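Local coordinates for tyrosine-protein phosphatase YwqE (Bacillus subtilis, PDB 3QY7) that removes phosphate from tyrosine residues of proteins such as YwqD, YwqF and Ssb, as a manganese-dependent phosphatase of the CpsB/CapC family, at residues N50-V55 against Q95-N100; D112-Y117 against N140-E145; Q32-I37 against R201-Q206. All coordinates share one frame; numbering follows the deposited sequence.

Overall arrangement
The three contacts are spread around a barrel of the TIM type, where parallel strands alternate with helices about a metal centre. Contact 3 joins the turn between helix 19-31 and strand 36-38 to the loop and first turn of helix 205-216, bringing an early part of the chain against a late one. Contacts 1 and 2 follow one another inside the long loop that it closes. Their centres lie about 26 Å apart, and those of contacts 1 and 3 about 22 Å. Contacts 2 and 3 have the middle of the chain between them, about 28 Å from centre to centre. None touches another, which makes them separate joints between elements of one domain surrounding its metal site.

Contact 1: N50-V55 against Q95-N100; sequences NEPAAV and QLLSLN
P52 and V55, in the first helical turn, both rest on L97 of segment 95-100. Just before them, E51 reaches Q95 through water: one molecule gives a hydrogen to E51 OE1 at 2.7 Å and another to the carbonyl oxygen Q95 O at 2.6 Å, which ties the residue at the N-cap position of helix 52-68 to the beginning of 95-100. Bends along the glutamate chain, chi2 among them (-73°), swing the carboxylate round toward the loop.

P52 comes next, and with L97 it shares the larger part of the interface. Its CB points toward 95-100, and its CA lies 6.0 Å from L97 CA, the nearest pair of CA atoms across the segments. The ring works with two parts: CG rests against the peptide group that follows Q95, 3.6 Å from Q95 C, while CB lies 3.7 Å from L97 CD2. No direct hydrogen bond crosses between the segments, so apart from the water the evidence is for van der Waals contact.

V55, three residues on and so about one turn along the helix, faces the loop as P52 does; its N bonds to E51 O (3.0 Å). V55 CG1 meets L97 CD1 at 3.6 Å, the two side chains lying alongside with their tips pointing opposite ways. L97 has its CG anti to the carbonyl carbon (chi1 -72°), and its two methyls divide the work, CD2 going to P52 and CD1 to V55.

The first turn of helix 52-68, an outer helix of the TIM-type barrel, thus meets the connection from helix 87-92 into barrel strand 104-108. L96, its CB directed away from P52, packs on V87, D90 and L91 of helix 87-92. Q79 OE1 accepts from L97 N, and L99 reaches I38 of strand 36-38.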
loop_
_atom_site.group_PDB
_atom_site.type_symbol
_atom_site.label_atom_id
_atom_site.label_comp_id
_atom_site.label_asym_id
_atom_site.label_seq_id
_atom_site.Cartn_x
_atom_site.Cartn_y
_atom_site.Cartn_z
ATOM N N ASN A 50 3.781 15.274 -7.939
ATOM C CA ASN A 50 2.624 14.704 -8.610
ATOM C C ASN A 50 1.413 15.188 -7.844
ATOM O O ASN A 50 0.956 14.528 -6.909
ATOM C CB ASN A 50 2.703 13.172 -8.598
ATOM C CG ASN A 50 3.888 12.640 -9.381
ATOM O OD1 ASN A 50 4.645 11.805 -8.880
ATOM N ND2 ASN A 50 4.050 13.099 -10.606
ATOM N N GLU A 51 0.916 16.364 -8.232
ATOM C CA GLU A 51 -0.181 17.024 -7.523
ATOM C C GLU A 51 -1.442 16.200 -7.687
ATOM O O GLU A 51 -1.555 15.457 -8.667
ATOM C CB GLU A 51 -0.446 18.428 -8.083
ATOM C CG GLU A 51 0.772 19.358 -8.202
ATOM C CD GLU A 51 1.269 19.882 -6.864
ATOM O OE1 GLU A 51 1.883 19.103 -6.099
ATOM O OE2 GLU A 51 1.072 21.085 -6.585
ATOM N N PRO A 52 -2.387 16.336 -6.739
ATOM C CA PRO A 52 -3.654 15.589 -6.802
ATOM C C PRO A 52 -4.393 15.701 -8.143
ATOM O O PRO A 52 -4.831 14.682 -8.683
ATOM C CB PRO A 52 -4.461 16.181 -5.657
ATOM C CG PRO A 52 -3.397 16.522 -4.636
ATOM C CD PRO A 52 -2.255 17.058 -5.459
ATOM N N ALA A 53 -4.505 16.907 -8.708
ATOM C CA ALA A 53 -5.143 17.055 -10.021
ATOM C C ALA A 53 -4.492 16.195 -11.105
ATOM O O ALA A 53 -5.187 15.585 -11.909
ATOM C CB ALA A 53 -5.171 18.540 -10.464
ATOM N N ALA A 54 -3.157 16.165 -11.131
ATOM C CA ALA A 54 -2.418 15.413 -12.131
ATOM C C ALA A 54 -2.602 13.904 -11.942
ATOM O O ALA A 54 -2.670 13.164 -12.922
ATOM C CB ALA A 54 -0.932 15.768 -12.075
ATOM N N VAL A 55 -2.665 13.470 -10.687
ATOM C CA VAL A 55 -2.920 12.052 -10.390
ATOM C C VAL A 55 -4.318 11.634 -10.871
ATOM O O VAL A 55 -4.470 10.592 -11.491
ATOM C CB VAL A 55 -2.730 11.720 -8.900
ATOM C CG1 VAL A 55 -3.103 10.243 -8.625
ATOM C CG2 VAL A 55 -1.292 11.976 -8.484
ATOM N N GLN A 95 -3.812 19.131 -0.840
ATOM C CA GLN A 95 -2.592 19.108 -1.629
ATOM C C GLN A 95 -1.956 17.718 -1.568
ATOM O O GLN A 95 -0.901 17.487 -2.155
ATOM C CB GLN A 95 -1.615 20.193 -1.151
ATOM C CG GLN A 95 -1.975 21.614 -1.646
ATOM C CD GLN A 95 -1.513 22.721 -0.702
ATOM O OE1 GLN A 95 -0.498 22.589 -0.006
ATOM N NE2 GLN A 95 -2.263 23.817 -0.672
ATOM N N LEU A 96 -2.627 16.809 -0.864
ATOM C CA LEU A 96 -2.291 15.384 -0.866
ATOM C C LEU A 96 -3.565 14.598 -1.098
ATOM O O LEU A 96 -4.662 15.076 -0.806
ATOM C CB LEU A 96 -1.668 14.955 0.464
ATOM C CG LEU A 96 -0.310 15.515 0.880
ATOM C CD1 LEU A 96 -0.050 15.120 2.325
ATOM C CD2 LEU A 96 0.796 15.027 -0.037
ATOM N N LEU A 97 -3.408 13.378 -1.604
ATOM C CA LEU A 97 -4.524 12.462 -1.807
ATOM C C LEU A 97 -4.485 11.350 -0.779
ATOM O O LEU A 97 -3.415 10.792 -0.490
ATOM C CB LEU A 97 -4.445 11.822 -3.204
ATOM C CG LEU A 97 -4.741 12.652 -4.449
ATOM C CD1 LEU A 97 -4.469 11.848 -5.686
ATOM C CD2 LEU A 97 -6.208 13.119 -4.447
ATOM N N SER A 98 -5.644 11.031 -0.213
ATOM C CA SER A 98 -5.787 9.789 0.515
ATOM C C SER A 98 -6.160 8.704 -0.495
ATOM O O SER A 98 -6.346 8.998 -1.682
ATOM C CB SER A 98 -6.825 9.910 1.627
ATOM O OG SER A 98 -8.077 10.298 1.080
ATOM N N LEU A 99 -6.208 7.458 -0.038
ATOM C CA LEU A 99 -6.451 6.334 -0.939
ATOM C C LEU A 99 -7.904 6.378 -1.389
ATOM O O LEU A 99 -8.804 6.264 -0.577
ATOM C CB LEU A 99 -6.113 5.003 -0.234
ATOM C CG LEU A 99 -4.641 4.822 0.208
ATOM C CD1 LEU A 99 -4.497 3.582 1.034
ATOM C CD2 LEU A 99 -3.702 4.771 -1.026
ATOM N N ASN A 100 -8.119 6.558 -2.694
ATOM C CA ASN A 100 -9.456 6.686 -3.238
ATOM C C ASN A 100 -10.306 7.717 -2.494
ATOM O O ASN A 100 -11.514 7.532 -2.323
ATOM C CB ASN A 100 -10.172 5.320 -3.268
ATOM C CG ASN A 100 -11.446 5.364 -4.084
ATOM O OD1 ASN A 100 -11.507 6.063 -5.079
ATOM N ND2 ASN A 100 -12.471 4.621 -3.652
HETATM O O HOH W 1 0.979 17.701 -3.982
#

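Contact 2: D112-Y117 against N140-E145; sequences DHVPRY and NREIRE
D112 and H113 run alongside the first turn of helix 141-145, with CA separations of 5.0 Å from D112 to R141 and 4.9 Å from H113 to E142. E142 makes the main polar link: its OE1 accepts from V114 N at 2.9 Å, with an N-H...O angle of 163°. The amide reaches the anti side of the carboxylate, tilted 32° from its plane. A stretched-out chain carries the oxygen across to the loop, where it also lies 3.2 Å from H113 CB. A water donates to this same OE1 and to V114 O.

N140 divides its amide between helix and loop. With CG anti to the backbone N (chi1 -176°), the amide is placed between I143 N and H113 O. OD1 caps the helix by accepting from I143 N in the carbonyl plane, on a lone pair, while ND2 makes a weak but straight bond to H113 O, 3.4 Å long. V114 CG2 lies 3.9 Å from both N140 OD1 and I143 CG1, the latter forming the apolar side of the contact. At the outer end, R141 NH2 lies 3.7 Å from D112 CB, which sits at the edge of the guanidinium.

In the fold, this joins the loop leading from strand 104-108 into helix 118-127 to the short helix 141-145 that follows strand 131-135. These strands lead to the iron ligands E108 and H136, so both segments follow metal-bearing strands. Behind the contact, I143 packs on F178 of helix 173-184 and L150 of helix 148-155, and E142 touches L149.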
loop_
_atom_site.group_PDB
_atom_site.type_symbol
_atom_site.label_atom_id
_atom_site.label_comp_id
_atom_site.label_asym_id
_atom_site.label_seq_id
_atom_site.Cartn_x
_atom_site.Cartn_y
_atom_site.Cartn_z
ATOM N N ASP A 112 15.340 3.642 6.341
ATOM C CA ASP A 112 16.340 3.380 7.377
ATOM C C ASP A 112 15.848 3.565 8.809
ATOM O O ASP A 112 16.440 3.016 9.739
ATOM C CB ASP A 112 17.588 4.244 7.145
ATOM C CG ASP A 112 17.291 5.731 7.215
ATOM O OD1 ASP A 112 16.397 6.199 6.482
ATOM O OD2 ASP A 112 17.947 6.443 8.002
ATOM N N HIS A 113 14.789 4.350 9.003
ATOM C CA HIS A 113 14.311 4.615 10.366
ATOM C C HIS A 113 12.849 5.019 10.400
ATOM O O HIS A 113 12.269 5.380 9.367
ATOM C CB HIS A 113 15.159 5.707 11.041
ATOM C CG HIS A 113 14.951 7.074 10.470
ATOM N ND1 HIS A 113 14.363 8.098 11.184
ATOM C CD2 HIS A 113 15.237 7.583 9.249
ATOM C CE1 HIS A 113 14.300 9.180 10.428
ATOM N NE2 HIS A 113 14.825 8.895 9.249
ATOM N N VAL A 114 12.271 4.957 11.595
ATOM C CA VAL A 114 10.939 5.494 11.844
ATOM C C VAL A 114 11.122 6.874 12.467
ATOM O O VAL A 114 11.647 6.975 13.581
ATOM C CB VAL A 114 10.123 4.588 12.776
ATOM C CG1 VAL A 114 8.755 5.204 13.068
ATOM C CG2 VAL A 114 9.956 3.200 12.156
ATOM N N PRO A 115 10.710 7.942 11.751
ATOM C CA PRO A 115 10.844 9.293 12.304
ATOM C C PRO A 115 10.190 9.398 13.681
ATOM O O PRO A 115 9.131 8.801 13.926
ATOM C CB PRO A 115 10.115 10.161 11.277
ATOM C CG PRO A 115 10.303 9.417 9.991
ATOM C CD PRO A 115 10.149 7.971 10.384
ATOM N N ARG A 116 10.829 10.143 14.584
ATOM C CA ARG A 116 10.381 10.216 15.968
ATOM C C ARG A 116 8.985 10.825 16.106
ATOM O O ARG A 116 8.257 10.475 17.023
ATOM C CB ARG A 116 11.389 11.003 16.813
ATOM C CG ARG A 116 12.791 10.408 16.843
ATOM C CD ARG A 116 13.021 9.504 18.054
ATOM N NE ARG A 116 13.224 10.264 19.291
ATOM C CZ ARG A 116 14.380 10.812 19.669
ATOM N NH1 ARG A 116 15.466 10.699 18.907
ATOM N NH2 ARG A 116 14.451 11.483 20.815
ATOM N N TYR A 117 8.609 11.703 15.179
ATOM C CA TYR A 117 7.311 12.379 15.250
ATOM C C TYR A 117 6.153 11.553 14.668
ATOM O O TYR A 117 5.009 11.992 14.694
ATOM C CB TYR A 117 7.377 13.745 14.562
ATOM C CG TYR A 117 7.651 13.658 13.079
ATOM C CD1 TYR A 117 8.950 13.662 12.593
ATOM C CD2 TYR A 117 6.596 13.558 12.164
ATOM C CE1 TYR A 117 9.208 13.579 11.241
ATOM C CE2 TYR A 117 6.842 13.471 10.799
ATOM C CZ TYR A 117 8.146 13.478 10.346
ATOM O OH TYR A 117 8.414 13.388 9.008
ATOM N N ASN A 140 11.310 -1.783 6.215
ATOM C CA ASN A 140 11.954 -0.739 7.008
ATOM C C ASN A 140 13.035 -1.335 7.920
ATOM O O ASN A 140 12.752 -2.223 8.724
ATOM C CB ASN A 140 10.914 0.008 7.846
ATOM C CG ASN A 140 11.511 1.164 8.605
ATOM O OD1 ASN A 140 12.038 0.986 9.699
ATOM N ND2 ASN A 140 11.419 2.359 8.033
ATOM N N ARG A 141 14.257 -0.820 7.792
ATOM C CA ARG A 141 15.409 -1.346 8.543
ATOM C C ARG A 141 15.209 -1.296 10.060
ATOM O O ARG A 141 15.514 -2.269 10.754
ATOM C CB ARG A 141 16.706 -0.616 8.166
ATOM C CG ARG A 141 17.980 -1.466 8.363
ATOM C CD ARG A 141 19.193 -0.677 8.876
ATOM N NE ARG A 141 19.425 0.585 8.174
ATOM C CZ ARG A 141 20.263 0.751 7.153
ATOM N NH1 ARG A 141 20.970 -0.268 6.681
ATOM N NH2 ARG A 141 20.392 1.950 6.596
ATOM N N GLU A 142 14.706 -0.170 10.574
ATOM C CA GLU A 142 14.464 -0.039 12.017
ATOM C C GLU A 142 13.350 -0.931 12.565
ATOM O O GLU A 142 13.469 -1.482 13.663
ATOM C CB GLU A 142 14.226 1.420 12.424
ATOM C CG GLU A 142 14.306 1.613 13.931
ATOM C CD GLU A 142 14.295 3.061 14.386
ATOM O OE1 GLU A 142 14.127 3.991 13.556
ATOM O OE2 GLU A 142 14.459 3.263 15.613
ATOM N N ILE A 143 12.250 -1.070 11.823
ATOM C CA ILE A 143 11.211 -1.997 12.247
ATOM C C ILE A 143 11.758 -3.429 12.261
ATOM O O ILE A 143 11.449 -4.207 13.158
ATOM C CB ILE A 143 9.943 -1.892 11.362
ATOM C CG1 ILE A 143 9.245 -0.556 11.613
ATOM C CG2 ILE A 143 9.007 -3.054 11.619
ATOM C CD1 ILE A 143 8.154 -0.215 10.591
ATOM N N ARG A 144 12.565 -3.760 11.260
ATOM C CA ARG A 144 13.224 -5.066 11.168
ATOM C C ARG A 144 14.115 -5.321 12.395
ATOM O O ARG A 144 14.105 -6.409 12.968
ATOM C CB ARG A 144 14.041 -5.119 9.874
ATOM C CG ARG A 144 14.792 -6.411 9.602
ATOM C CD ARG A 144 13.973 -7.390 8.776
ATOM N NE ARG A 144 14.817 -8.501 8.351
ATOM C CZ ARG A 144 15.331 -8.645 7.131
ATOM N NH1 ARG A 144 15.068 -7.763 6.164
ATOM N NH2 ARG A 144 16.103 -9.688 6.874
ATOM N N GLU A 145 14.861 -4.299 12.796
ATOM C CA GLU A 145 15.729 -4.381 13.973
ATOM C C GLU A 145 14.966 -4.316 15.302
ATOM O O GLU A 145 15.373 -4.911 16.310
ATOM C CB GLU A 145 16.789 -3.283 13.892
ATOM C CG GLU A 145 17.868 -3.579 12.849
ATOM C CD GLU A 145 18.623 -2.342 12.374
ATOM O OE1 GLU A 145 18.363 -1.228 12.892
ATOM O OE2 GLU A 145 19.481 -2.487 11.471
HETATM O O HOH W 2 18.561 1.817 10.958
HETATM O O HOH W 3 14.380 6.517 14.784
#

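Contact 3: Q32-I37 against R201-Q206; sequences QGIRTI and RNFHTQ. With PO4 (phosphate ion), chain E.
Q32 and Q206 are held together by two direct hydrogen bonds. Q206 NE2 donates to Q32 O at 2.8 Å (171°), and Q206 N donates to Q32 OE1, also at 2.8 Å. Both donors stand above their carbonyl planes, by 41° and 35°. The Q32 chain bends at chi2 and brings its amide over the first turn of helix 205-216, with OE1 3.4 Å from T205 CB. Beside this polar grip the packing is close: I34 CD1 lies 3.6 Å from F203 CD2, an apolar contact, and 3.4 Å from the hydroxyl T205 OG1.

G33, with its positive phi, closes helix 19-31 in a Schellman motif, and the chain then enters strand 36-38 of the barrel. Segment 32-37 is thus the helix-to-strand connection of a barrel unit, met by the loop that leads into helix 205-216.

The fit slackens toward I37, whose CD1 is 4.3 Å from F203 CE2. Water takes over at the other margin, accepting from H204 N at 2.8 Å and weakly from Q32 NE2. R201 is directed elsewhere, and its NH1 donates to O2 of a phosphate ion, probably from the crystallisation liquor, at the guanidinium edge.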
loop_
_atom_site.group_PDB
_atom_site.type_symbol
_atom_site.label_atom_id
_atom_site.label_comp_id
_atom_site.label_asym_id
_atom_site.label_seq_id
_atom_site.Cartn_x
_atom_site.Cartn_y
_atom_site.Cartn_z
ATOM N N GLN A 32 -4.014 -11.929 -12.226
ATOM C CA GLN A 32 -3.901 -12.208 -10.790
ATOM C C GLN A 32 -5.227 -12.089 -10.025
ATOM O O GLN A 32 -5.265 -12.315 -8.806
ATOM C CB GLN A 32 -2.843 -11.267 -10.165
ATOM C CG GLN A 32 -1.407 -11.567 -10.543
ATOM C CD GLN A 32 -0.786 -12.679 -9.707
ATOM O OE1 GLN A 32 -1.466 -13.328 -8.913
ATOM N NE2 GLN A 32 0.519 -12.868 -9.852
ATOM N N GLY A 33 -6.311 -11.738 -10.715
ATOM C CA GLY A 33 -7.612 -11.601 -10.075
ATOM C C GLY A 33 -7.910 -10.223 -9.524
ATOM O O GLY A 33 -8.892 -10.038 -8.821
ATOM N N ILE A 34 -7.072 -9.245 -9.860
ATOM C CA ILE A 34 -7.314 -7.865 -9.448
ATOM C C ILE A 34 -8.236 -7.171 -10.454
ATOM O O ILE A 34 -7.988 -7.252 -11.661
ATOM C CB ILE A 34 -5.965 -7.112 -9.297
ATOM C CG1 ILE A 34 -5.092 -7.811 -8.232
ATOM C CG2 ILE A 34 -6.191 -5.621 -9.015
ATOM C CD1 ILE A 34 -3.600 -7.414 -8.241
ATOM N N ARG A 35 -9.301 -6.526 -9.962
ATOM C CA ARG A 35 -10.239 -5.788 -10.828
ATOM C C ARG A 35 -10.125 -4.288 -10.608
ATOM O O ARG A 35 -10.563 -3.493 -11.442
ATOM C CB ARG A 35 -11.711 -6.175 -10.566
ATOM C CG ARG A 35 -11.991 -7.602 -10.114
ATOM C CD ARG A 35 -11.459 -8.662 -11.056
ATOM N NE ARG A 35 -12.195 -8.747 -12.316
ATOM C CZ ARG A 35 -11.708 -8.395 -13.506
ATOM N NH1 ARG A 35 -10.471 -7.916 -13.622
ATOM N NH2 ARG A 35 -12.467 -8.532 -14.587
ATOM N N THR A 36 -9.558 -3.909 -9.465
ATOM C CA THR A 36 -9.536 -2.512 -9.075
ATOM C C THR A 36 -8.170 -2.214 -8.479
ATOM O O THR A 36 -7.723 -2.957 -7.607
ATOM C CB THR A 36 -10.621 -2.203 -8.034
ATOM O OG1 THR A 36 -11.895 -2.697 -8.501
ATOM C CG2 THR A 36 -10.708 -0.697 -7.766
ATOM N N ILE A 37 -7.527 -1.142 -8.946
ATOM C CA ILE A 37 -6.240 -0.712 -8.411
ATOM C C ILE A 37 -6.371 0.704 -7.915
ATOM O O ILE A 37 -6.873 1.566 -8.629
ATOM C CB ILE A 37 -5.112 -0.775 -9.478
ATOM C CG1 ILE A 37 -4.801 -2.242 -9.798
ATOM C CG2 ILE A 37 -3.861 -0.013 -8.962
ATOM C CD1 ILE A 37 -3.766 -2.469 -10.889
ATOM N N ARG A 201 9.593 -6.075 -10.164
ATOM C CA ARG A 201 8.747 -5.609 -9.106
ATOM C C ARG A 201 7.312 -5.719 -9.560
ATOM O O ARG A 201 6.712 -4.785 -9.842
ATOM C CB ARG A 201 9.112 -4.173 -8.736
ATOM C CG ARG A 201 10.326 -4.095 -7.888
ATOM C CD ARG A 201 10.578 -2.677 -7.451
ATOM N NE ARG A 201 9.775 -2.349 -6.292
ATOM C CZ ARG A 201 9.920 -1.228 -5.610
ATOM N NH1 ARG A 201 9.174 -0.988 -4.568
ATOM N NH2 ARG A 201 10.840 -0.379 -5.966
ATOM N N ASN A 202 6.848 -6.923 -9.683
ATOM C CA ASN A 202 5.537 -7.141 -10.217
ATOM C C ASN A 202 4.504 -7.590 -9.169
ATOM O O ASN A 202 4.676 -7.263 -8.065
ATOM C CB ASN A 202 5.595 -8.035 -11.408
ATOM C CG ASN A 202 6.203 -9.313 -11.096
ATOM O OD1 ASN A 202 6.341 -9.653 -9.958
ATOM N ND2 ASN A 202 6.534 -10.058 -12.092
ATOM N N PHE A 203 3.411 -8.212 -9.535
ATOM C CA PHE A 203 2.361 -8.401 -8.562
ATOM C C PHE A 203 2.490 -9.568 -7.531
ATOM O O PHE A 203 2.545 -9.309 -6.359
ATOM C CB PHE A 203 1.022 -8.496 -9.299
ATOM C CG PHE A 203 0.589 -7.213 -9.927
ATOM C CD1 PHE A 203 1.113 -6.820 -11.124
ATOM C CD2 PHE A 203 -0.308 -6.373 -9.325
ATOM C CE1 PHE A 203 0.774 -5.660 -11.678
ATOM C CE2 PHE A 203 -0.639 -5.243 -9.896
ATOM C CZ PHE A 203 -0.087 -4.863 -11.074
ATOM N N HIS A 204 2.604 -10.806 -8.009
ATOM C CA HIS A 204 2.776 -11.960 -7.116
ATOM C C HIS A 204 1.646 -12.114 -6.091
ATOM O O HIS A 204 1.817 -12.638 -4.984
ATOM C CB HIS A 204 4.200 -11.979 -6.534
ATOM C CG HIS A 204 5.185 -12.564 -7.495
ATOM N ND1 HIS A 204 5.457 -13.915 -7.544
ATOM C CD2 HIS A 204 5.860 -12.010 -8.526
ATOM C CE1 HIS A 204 6.305 -14.158 -8.527
ATOM N NE2 HIS A 204 6.576 -13.014 -9.130
ATOM N N THR A 205 0.472 -11.667 -6.516
ATOM C CA THR A 205 -0.717 -11.608 -5.686
ATOM C C THR A 205 -1.178 -12.987 -5.203
ATOM O O THR A 205 -1.349 -13.207 -3.999
ATOM C CB THR A 205 -1.862 -10.930 -6.472
ATOM O OG1 THR A 205 -1.352 -9.761 -7.138
ATOM C CG2 THR A 205 -2.982 -10.534 -5.545
ATOM N N GLN A 206 -1.379 -13.905 -6.143
ATOM C CA GLN A 206 -1.850 -15.249 -5.810
ATOM C C GLN A 206 -0.811 -16.025 -5.018
ATOM O O GLN A 206 -1.165 -16.773 -4.082
ATOM C CB GLN A 206 -2.260 -15.997 -7.079
ATOM C CG GLN A 206 -3.513 -15.411 -7.738
ATOM C CD GLN A 206 -4.766 -15.472 -6.876
ATOM O OE1 GLN A 206 -4.942 -16.374 -6.052
ATOM N NE2 GLN A 206 -5.647 -14.505 -7.067
HETATM P P PO4 E . 8.577 2.782 -3.886
HETATM O O1 PO4 E . 7.195 2.355 -4.371
HETATM O O2 PO4 E . 9.478 1.605 -3.814
HETATM O O3 PO4 E . 9.162 3.752 -4.863
HETATM O O4 PO4 E . 8.499 3.441 -2.525
HETATM O O HOH W 4 3.073 -11.877 -10.520
#